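Local coordinates for protein acetyl xylan esterase (Metagenome, PDB 6XYC) that probably hydrolyses acetyl and feruloyl esters on complex xylans, as a bifunctional carbohydrate esterase of the alpha/beta-hydrolase fold, at residues G170-A175 and I209-F214; V181-A186 and D198-P203. One frame throughout, in Å; residues are numbered along the deposited sequence.

In sequence, both contacts fall between strand 164-168 and strand 222-227, neighbours in the parallel part of the central sheet, in the long excursion that also carries helices 189-193 and 203-208. Along the chain the order is 170-175, 181-186, 198-203, 209-214, so contact 1 ties the outer ends together and contact 2 an inner pair. Their centres are about 13 Å apart, and they touch where P183 packs on the backbone oxygens of M174 and A175. Contact 1 is buried, about 13 Å from the centre of the chain to its own centre, and contact 2 lies at the surface, about 23 Å out. Each supplies one residue, P171 or N184, to the pocket holding 4-(2-aminoethyl)benzenesulfonyl fluoride.

Contact 1 of 2, residues G170-A175 and I209-F214; sequences GPVDMA and ISPINF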
ATOM      1  N   GLY A 170       1.586   8.795   2.135  1.00 18.23           N
ATOM      2  CA  GLY A 170       2.369   8.206   1.068  1.00 19.86           C
ATOM      3  C   GLY A 170       2.865   9.230   0.068  1.00 20.93           C
ATOM      4  O   GLY A 170       2.175  10.204  -0.257  1.00 21.15           O
ATOM      5  N   PRO A 171       4.094   9.047  -0.426  1.00 22.53           N
ATOM      6  CA  PRO A 171       4.599   9.846  -1.542  1.00 21.51           C
ATOM      7  C   PRO A 171       3.972   9.358  -2.846  1.00 23.38           C
ATOM      8  O   PRO A 171       4.250   8.238  -3.293  1.00 23.95           O
ATOM      9  CB  PRO A 171       6.107   9.608  -1.503  1.00 22.99           C
ATOM     10  CG  PRO A 171       6.242   8.224  -0.971  1.00 22.31           C
ATOM     11  CD  PRO A 171       5.095   8.034   0.009  1.00 21.51           C
ATOM     12  N   VAL A 172       3.139  10.191  -3.456  1.00 20.63           N
ATOM     13  CA  VAL A 172       2.300   9.719  -4.555  1.00 22.98           C
ATOM     14  C   VAL A 172       2.416  10.599  -5.795  1.00 24.68           C
ATOM     15  O   VAL A 172       1.828  10.295  -6.840  1.00 22.78           O
ATOM     16  CB  VAL A 172       0.827   9.648  -4.110  1.00 23.76           C
ATOM     17  CG1 VAL A 172       0.635   8.646  -2.986  1.00 22.69           C
ATOM     18  CG2 VAL A 172       0.322  11.041  -3.674  1.00 22.43           C
ATOM     19  N   ASP A 173       3.173  11.697  -5.690  1.00 23.45           N
ATOM     20  CA  ASP A 173       3.246  12.724  -6.722  1.00 22.10           C
ATOM     21  C   ASP A 173       4.710  13.177  -6.799  1.00 22.26           C
ATOM     22  O   ASP A 173       5.092  14.259  -6.355  1.00 22.68           O
ATOM     23  CB  ASP A 173       2.295  13.885  -6.403  1.00 24.04           C
ATOM     24  CG  ASP A 173       2.271  14.954  -7.476  1.00 25.81           C
ATOM     25  OD1 ASP A 173       2.666  14.680  -8.626  1.00 25.79           O
ATOM     26  OD2 ASP A 173       1.846  16.087  -7.169  1.00 23.58           O
ATOM     27  N   MET A 174       5.562  12.322  -7.366  1.00 21.94           N
ATOM     28  CA  MET A 174       6.992  12.576  -7.321  1.00 21.69           C
ATOM     29  C   MET A 174       7.423  13.694  -8.260  1.00 23.50           C
ATOM     30  O   MET A 174       8.563  14.170  -8.145  1.00 23.18           O
ATOM     31  CB  MET A 174       7.763  11.293  -7.640  1.00 24.90           C
ATOM     32  CG  MET A 174       8.241  10.557  -6.403  1.00 24.92           C
ATOM     33  SD  MET A 174       6.926  10.103  -5.252  1.00 24.26           S
ATOM     34  CE  MET A 174       6.178   8.716  -6.109  1.00 22.04           C
ATOM     35  N   ALA A 175       6.544  14.150  -9.159  1.00 22.79           N
ATOM     36  CA  ALA A 175       6.827  15.359  -9.928  1.00 22.19           C
ATOM     37  C   ALA A 175       6.880  16.591  -9.034  1.00 25.21           C
ATOM     38  O   ALA A 175       7.460  17.608  -9.427  1.00 24.79           O
ATOM     39  CB  ALA A 175       5.770  15.551 -11.016  1.00 25.99           C
ATOM     40  N   ILE A 209       5.884   6.070 -11.661  1.00 23.62           N
ATOM     41  CA  ILE A 209       5.946   5.708 -10.248  1.00 23.72           C
ATOM     42  C   ILE A 209       4.967   6.515  -9.406  1.00 23.55           C
ATOM     43  O   ILE A 209       4.919   6.335  -8.183  1.00 23.82           O
ATOM     44  CB  ILE A 209       7.368   5.864  -9.671  1.00 21.15           C
ATOM     45  CG1 ILE A 209       7.837   7.319  -9.728  1.00 27.09           C
ATOM     46  CG2 ILE A 209       8.339   4.940 -10.401  1.00 24.32           C
ATOM     47  CD1 ILE A 209       9.089   7.589  -8.935  1.00 24.39           C
ATOM     48  N   SER A 210       4.192   7.408 -10.020  1.00 21.60           N
ATOM     49  CA  SER A 210       3.337   8.323  -9.271  1.00 22.80           C
ATOM     50  C   SER A 210       1.876   7.966  -9.506  1.00 23.17           C
ATOM     51  O   SER A 210       1.310   8.311 -10.558  1.00 24.94           O
ATOM     52  CB  SER A 210       3.616   9.773  -9.677  1.00 22.19           C
ATOM     53  OG  SER A 210       4.969  10.113  -9.432  1.00 24.66           O
ATOM     54  N   PRO A 211       1.216   7.291  -8.558  1.00 22.38           N
ATOM     55  CA  PRO A 211      -0.166   6.833  -8.806  1.00 24.59           C
ATOM     56  C   PRO A 211      -1.165   7.968  -8.974  1.00 24.92           C
ATOM     57  O   PRO A 211      -2.268   7.732  -9.485  1.00 24.33           O
ATOM     58  CB  PRO A 211      -0.488   5.981  -7.568  1.00 23.29           C
ATOM     59  CG  PRO A 211       0.416   6.513  -6.489  1.00 24.15           C
ATOM     60  CD  PRO A 211       1.668   7.001  -7.185  1.00 23.77           C
ATOM     61  N   ILE A 212      -0.815   9.191  -8.569  1.00 23.48           N
ATOM     62  CA  ILE A 212      -1.700  10.333  -8.753  1.00 21.90           C
ATOM     63  C   ILE A 212      -2.070  10.496 -10.219  1.00 26.50           C
ATOM     64  O   ILE A 212      -3.128  11.052 -10.545  1.00 24.59           O
ATOM     65  CB  ILE A 212      -1.020  11.609  -8.191  1.00 22.44           C
ATOM     66  CG1 ILE A 212      -2.037  12.735  -8.025  1.00 24.44           C
ATOM     67  CG2 ILE A 212       0.138  12.038  -9.088  1.00 24.00           C
ATOM     68  CD1 ILE A 212      -1.499  13.909  -7.220  1.00 21.50           C
ATOM     69  N   ASN A 213      -1.233   9.992 -11.123  1.00 22.13           N
ATOM     70  CA  ASN A 213      -1.458  10.202 -12.543  1.00 25.50           C
ATOM     71  C   ASN A 213      -2.535   9.303 -13.143  1.00 24.53           C
ATOM     72  O   ASN A 213      -2.951   9.548 -14.279  1.00 27.18           O
ATOM     73  CB  ASN A 213      -0.163   9.969 -13.327  1.00 24.12           C
ATOM     74  CG  ASN A 213       0.867  11.047 -13.091  1.00 25.84           C
ATOM     75  OD1 ASN A 213       2.008  10.756 -12.737  1.00 26.69           O
ATOM     76  ND2 ASN A 213       0.474  12.303 -13.288  1.00 25.89           N
ATOM     77  N   PHE A 214      -2.999   8.282 -12.425  1.00 26.40           N
ATOM     78  CA  PHE A 214      -3.851   7.256 -13.009  1.00 26.30           C
ATOM     79  C   PHE A 214      -5.189   7.125 -12.299  1.00 27.35           C
ATOM     80  O   PHE A 214      -5.910   6.146 -12.524  1.00 28.47           O
ATOM     81  CB  PHE A 214      -3.066   5.950 -13.013  1.00 27.66           C
ATOM     82  CG  PHE A 214      -1.673   6.104 -13.564  1.00 25.22           C
ATOM     83  CD1 PHE A 214      -1.475   6.245 -14.928  1.00 24.94           C
ATOM     84  CD2 PHE A 214      -0.571   6.146 -12.723  1.00 26.25           C
ATOM     85  CE1 PHE A 214      -0.205   6.396 -15.443  1.00 27.18           C
ATOM     86  CE2 PHE A 214       0.706   6.297 -13.232  1.00 27.34           C
ATOM     87  CZ  PHE A 214       0.888   6.424 -14.596  1.00 25.09           C
TER
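M174 meets the 209-214 segment along much of its side chain. Its CB lies 3.5 Å from S210 OG and also reaches the I209 side chain; CG continues onto I209 CD1 at 4.0 Å, the two chains crossing at about a right angle. Bends at chi2 and chi3 then fold the thioether back, so that CE ends 3.4 Å from the carbonyl oxygen I209 O. S210 OG serves the same residue through its backbone, accepting a hydrogen bond from M174 N at 3.1 Å and 156°. The hydroxyl is also hydrogen-bonded to V206 O, which fixes its rotation between two backbone groups.

Two residues earlier, V172 O receives a weak bond from I212 N (3.3 Å), the amide that follows P211 in a short 3-10 turn. S210 CB, P211 CD and I212 CG2 crowd round this oxygen as well, while V172 CB rests against P211 CG. I212 reaches D173 at a slant with both branches: CG2 is 3.7 Å from D173 OD1, and CD1 touches D173 CB and CG, brought there by a CG1 anti to the backbone N (chi1 -165°). The carboxylate itself turns to H176 and N240 through OD2.

Three helices enclose the contact: 236-248 packs on V172 and I212, 122-131 on P171, M174 and P211, and 203-208 on M174 through V206. The buried loop that leaves strand 164-168 is thereby wedged among them, where it crosses, close to a right angle, the chain that leads from helix 203-208 to strand 222-227.

Contact 2 of 2, residues V181-A186 and D198-P203; sequences VAPNDA and DPREEP
R200 spreads its side chain along the backbone of P183 to D185, with the guanidinium overlapping the CB of D185. That carbon sits 3.4 Å above one face of the flat group, offset toward its rim, and is nearest NH2. Further back, R200 CG lies 3.3 Å from P183 O and close to N184 O, so the aliphatic part of the arginine covers two carbonyls.

D198 sets the guanidinium in this position. R200 grips its carboxylate side-on: NE points almost straight (176°) at OD1, in the guanidinium plane and on the syn lone pair, while NH2 forms a 2.9 Å salt bridge with OD2 from a tilted approach. The bend at chi3 (-59°) swings the arginine's end back to its own segment for this grip. OD1 has a second donor, the backbone R200 N, which comes from above the carboxylate plane at 3.0 Å and closes an Asx turn at the start of the 3-10 turn 199-201. An alanine in place of D198 would probably leave the guanidinium without its charged mate, free to swing off D185, and the turn without its side-chain acceptor.

One residue before the arginine, P199 has N184 O over its ring, 3.2 Å from P199 CD with CB and CG nearly as close, and its CB meets P183 CB at 3.9 Å. At the far end, the methyl of A186 packs on D198 CA at 3.9 Å.

The CB of N184 points away from this interface; its ND2 is hydrogen-bonded to E190 OE1, and the side chain lines the pocket of the bound 4-(2-aminoethyl)benzenesulfonyl fluoride. The arrangement thus joins an Asx turn, backed by a salt bridge, to an extended strip bordering the ligand pocket of this alpha/beta hydrolase.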
ATOM      1  N   VAL A 181       7.138  21.241  -5.437  1.00 21.85           N
ATOM      2  CA  VAL A 181       6.899  21.808  -6.759  1.00 24.17           C
ATOM      3  C   VAL A 181       7.757  21.244  -7.884  1.00 27.98           C
ATOM      4  O   VAL A 181       7.591  21.637  -9.044  1.00 27.88           O
ATOM      5  CB  VAL A 181       7.081  23.340  -6.728  1.00 27.21           C
ATOM      6  CG1 VAL A 181       6.155  24.007  -5.729  1.00 25.05           C
ATOM      7  CG2 VAL A 181       8.542  23.701  -6.418  1.00 27.08           C
ATOM      8  N   ALA A 182       8.661  20.322  -7.584  1.00 24.86           N
ATOM      9  CA  ALA A 182       9.561  19.831  -8.615  1.00 26.52           C
ATOM     10  C   ALA A 182      10.031  18.440  -8.227  1.00 23.89           C
ATOM     11  O   ALA A 182       9.869  18.027  -7.072  1.00 23.87           O
ATOM     12  CB  ALA A 182      10.757  20.773  -8.803  1.00 27.19           C
ATOM     13  N   PRO A 183      10.613  17.691  -9.167  1.00 25.19           N
ATOM     14  CA  PRO A 183      11.177  16.377  -8.827  1.00 24.24           C
ATOM     15  C   PRO A 183      12.474  16.519  -8.038  1.00 26.20           C
ATOM     16  O   PRO A 183      13.177  17.531  -8.115  1.00 24.04           O
ATOM     17  CB  PRO A 183      11.422  15.713 -10.192  1.00 24.08           C
ATOM     18  CG  PRO A 183      10.709  16.603 -11.225  1.00 26.14           C
ATOM     19  CD  PRO A 183      10.718  17.980 -10.608  1.00 24.77           C
ATOM     20  N   ASN A 184      12.771  15.484  -7.248  1.00 25.80           N
ATOM     21  CA  ASN A 184      14.000  15.431  -6.477  1.00 24.12           C
ATOM     22  C   ASN A 184      15.179  15.074  -7.380  1.00 25.88           C
ATOM     23  O   ASN A 184      15.017  14.722  -8.549  1.00 26.38           O
ATOM     24  CB  ASN A 184      13.880  14.414  -5.342  1.00 24.64           C
ATOM     25  CG  ASN A 184      13.345  15.021  -4.062  1.00 24.75           C
ATOM     26  OD1 ASN A 184      13.726  16.126  -3.673  1.00 26.33           O
ATOM     27  ND2 ASN A 184      12.468  14.291  -3.388  1.00 26.88           N
ATOM     28  N   ASP A 185      16.387  15.159  -6.818  1.00 27.40           N
ATOM     29  CA  ASP A 185      17.594  14.876  -7.577  1.00 29.22           C
ATOM     30  C   ASP A 185      17.960  13.395  -7.437  1.00 28.32           C
ATOM     31  O   ASP A 185      17.221  12.598  -6.849  1.00 26.19           O
ATOM     32  CB  ASP A 185      18.723  15.821  -7.153  1.00 31.47           C
ATOM     33  CG  ASP A 185      19.241  15.559  -5.744  1.00 32.18           C
ATOM     34  OD1 ASP A 185      18.949  14.492  -5.164  1.00 29.21           O
ATOM     35  OD2 ASP A 185      19.952  16.435  -5.205  1.00 34.46           O
ATOM     36  N   ALA A 186      19.112  13.005  -7.989  1.00 31.09           N
ATOM     37  CA  ALA A 186      19.490  11.598  -8.069  1.00 27.90           C
ATOM     38  C   ALA A 186      19.890  11.009  -6.725  1.00 28.24           C
ATOM     39  O   ALA A 186      20.146   9.802  -6.643  1.00 29.12           O
ATOM     40  CB  ALA A 186      20.633  11.431  -9.074  1.00 32.21           C
ATOM     41  N   ASP A 198      18.278  10.593 -12.399  1.00 31.21           N
ATOM     42  CA  ASP A 198      17.855  11.874 -11.843  1.00 31.40           C
ATOM     43  C   ASP A 198      16.380  12.084 -12.159  1.00 29.97           C
ATOM     44  O   ASP A 198      16.025  12.282 -13.328  1.00 28.70           O
ATOM     45  CB  ASP A 198      18.699  13.013 -12.413  1.00 31.54           C
ATOM     46  CG  ASP A 198      18.383  14.360 -11.780  1.00 33.73           C
ATOM     47  OD1 ASP A 198      17.401  14.459 -11.014  1.00 29.54           O
ATOM     48  OD2 ASP A 198      19.122  15.331 -12.053  1.00 37.87           O
ATOM     49  N   PRO A 199      15.485  12.048 -11.165  1.00 27.36           N
ATOM     50  CA  PRO A 199      14.061  12.267 -11.475  1.00 27.85           C
ATOM     51  C   PRO A 199      13.808  13.543 -12.265  1.00 27.11           C
ATOM     52  O   PRO A 199      12.855  13.602 -13.051  1.00 26.06           O
ATOM     53  CB  PRO A 199      13.401  12.313 -10.087  1.00 27.88           C
ATOM     54  CG  PRO A 199      14.314  11.480  -9.213  1.00 26.80           C
ATOM     55  CD  PRO A 199      15.710  11.809  -9.725  1.00 28.52           C
ATOM     56  N   ARG A 200      14.647  14.568 -12.083  1.00 27.55           N
ATOM     57  CA  ARG A 200      14.472  15.819 -12.812  1.00 29.13           C
ATOM     58  C   ARG A 200      14.711  15.646 -14.304  1.00 29.88           C
ATOM     59  O   ARG A 200      14.297  16.506 -15.089  1.00 29.67           O
ATOM     60  CB  ARG A 200      15.404  16.893 -12.262  1.00 30.39           C
ATOM     61  CG  ARG A 200      15.117  17.293 -10.832  1.00 28.13           C
ATOM     62  CD  ARG A 200      16.237  18.167 -10.291  1.00 31.48           C
ATOM     63  NE  ARG A 200      17.528  17.486 -10.341  1.00 34.17           N
ATOM     64  CZ  ARG A 200      18.698  18.078 -10.108  1.00 40.98           C
ATOM     65  NH1 ARG A 200      18.745  19.368  -9.805  1.00 39.02           N
ATOM     66  NH2 ARG A 200      19.819  17.375 -10.176  1.00 37.38           N
ATOM     67  N   GLU A 201      15.354  14.556 -14.715  1.00 29.71           N
ATOM     68  CA  GLU A 201      15.609  14.295 -16.125  1.00 31.12           C
ATOM     69  C   GLU A 201      14.747  13.178 -16.686  1.00 30.47           C
ATOM     70  O   GLU A 201      14.938  12.797 -17.848  1.00 30.97           O
ATOM     71  CB  GLU A 201      17.083  13.932 -16.345  1.00 33.47           C
ATOM     72  CG  GLU A 201      18.067  15.014 -15.950  1.00 36.38           C
ATOM     73  CD  GLU A 201      19.484  14.492 -15.814  1.00 46.01           C
ATOM     74  OE1 GLU A 201      19.749  13.361 -16.276  1.00 46.65           O
ATOM     75  OE2 GLU A 201      20.331  15.212 -15.244  1.00 53.18           O
ATOM     76  N   GLU A 202      13.811  12.635 -15.905  1.00 28.17           N
ATOM     77  CA  GLU A 202      13.104  11.404 -16.263  1.00 28.61           C
ATOM     78  C   GLU A 202      11.607  11.582 -16.055  1.00 28.66           C
ATOM     79  O   GLU A 202      10.996  10.924 -15.201  1.00 27.90           O
ATOM     80  CB  GLU A 202      13.638  10.229 -15.444  1.00 29.36           C
ATOM     81  CG  GLU A 202      15.150  10.065 -15.502  1.00 28.79           C
ATOM     82  CD  GLU A 202      15.622   9.508 -16.827  1.00 34.33           C
ATOM     83  OE1 GLU A 202      14.777   9.033 -17.608  1.00 31.26           O
ATOM     84  OE2 GLU A 202      16.840   9.540 -17.088  1.00 34.40           O
ATOM     85  N   PRO A 203      10.971  12.436 -16.856  1.00 28.60           N
ATOM     86  CA  PRO A 203       9.525  12.656 -16.680  1.00 28.26           C
ATOM     87  C   PRO A 203       8.692  11.403 -16.893  1.00 27.95           C
ATOM     88  O   PRO A 203       7.626  11.263 -16.276  1.00 26.34           O
ATOM     89  CB  PRO A 203       9.186  13.738 -17.721  1.00 29.65           C
ATOM     90  CG  PRO A 203      10.494  14.217 -18.288  1.00 32.01           C
ATOM     91  CD  PRO A 203      11.517  13.143 -18.026  1.00 30.01           C
TER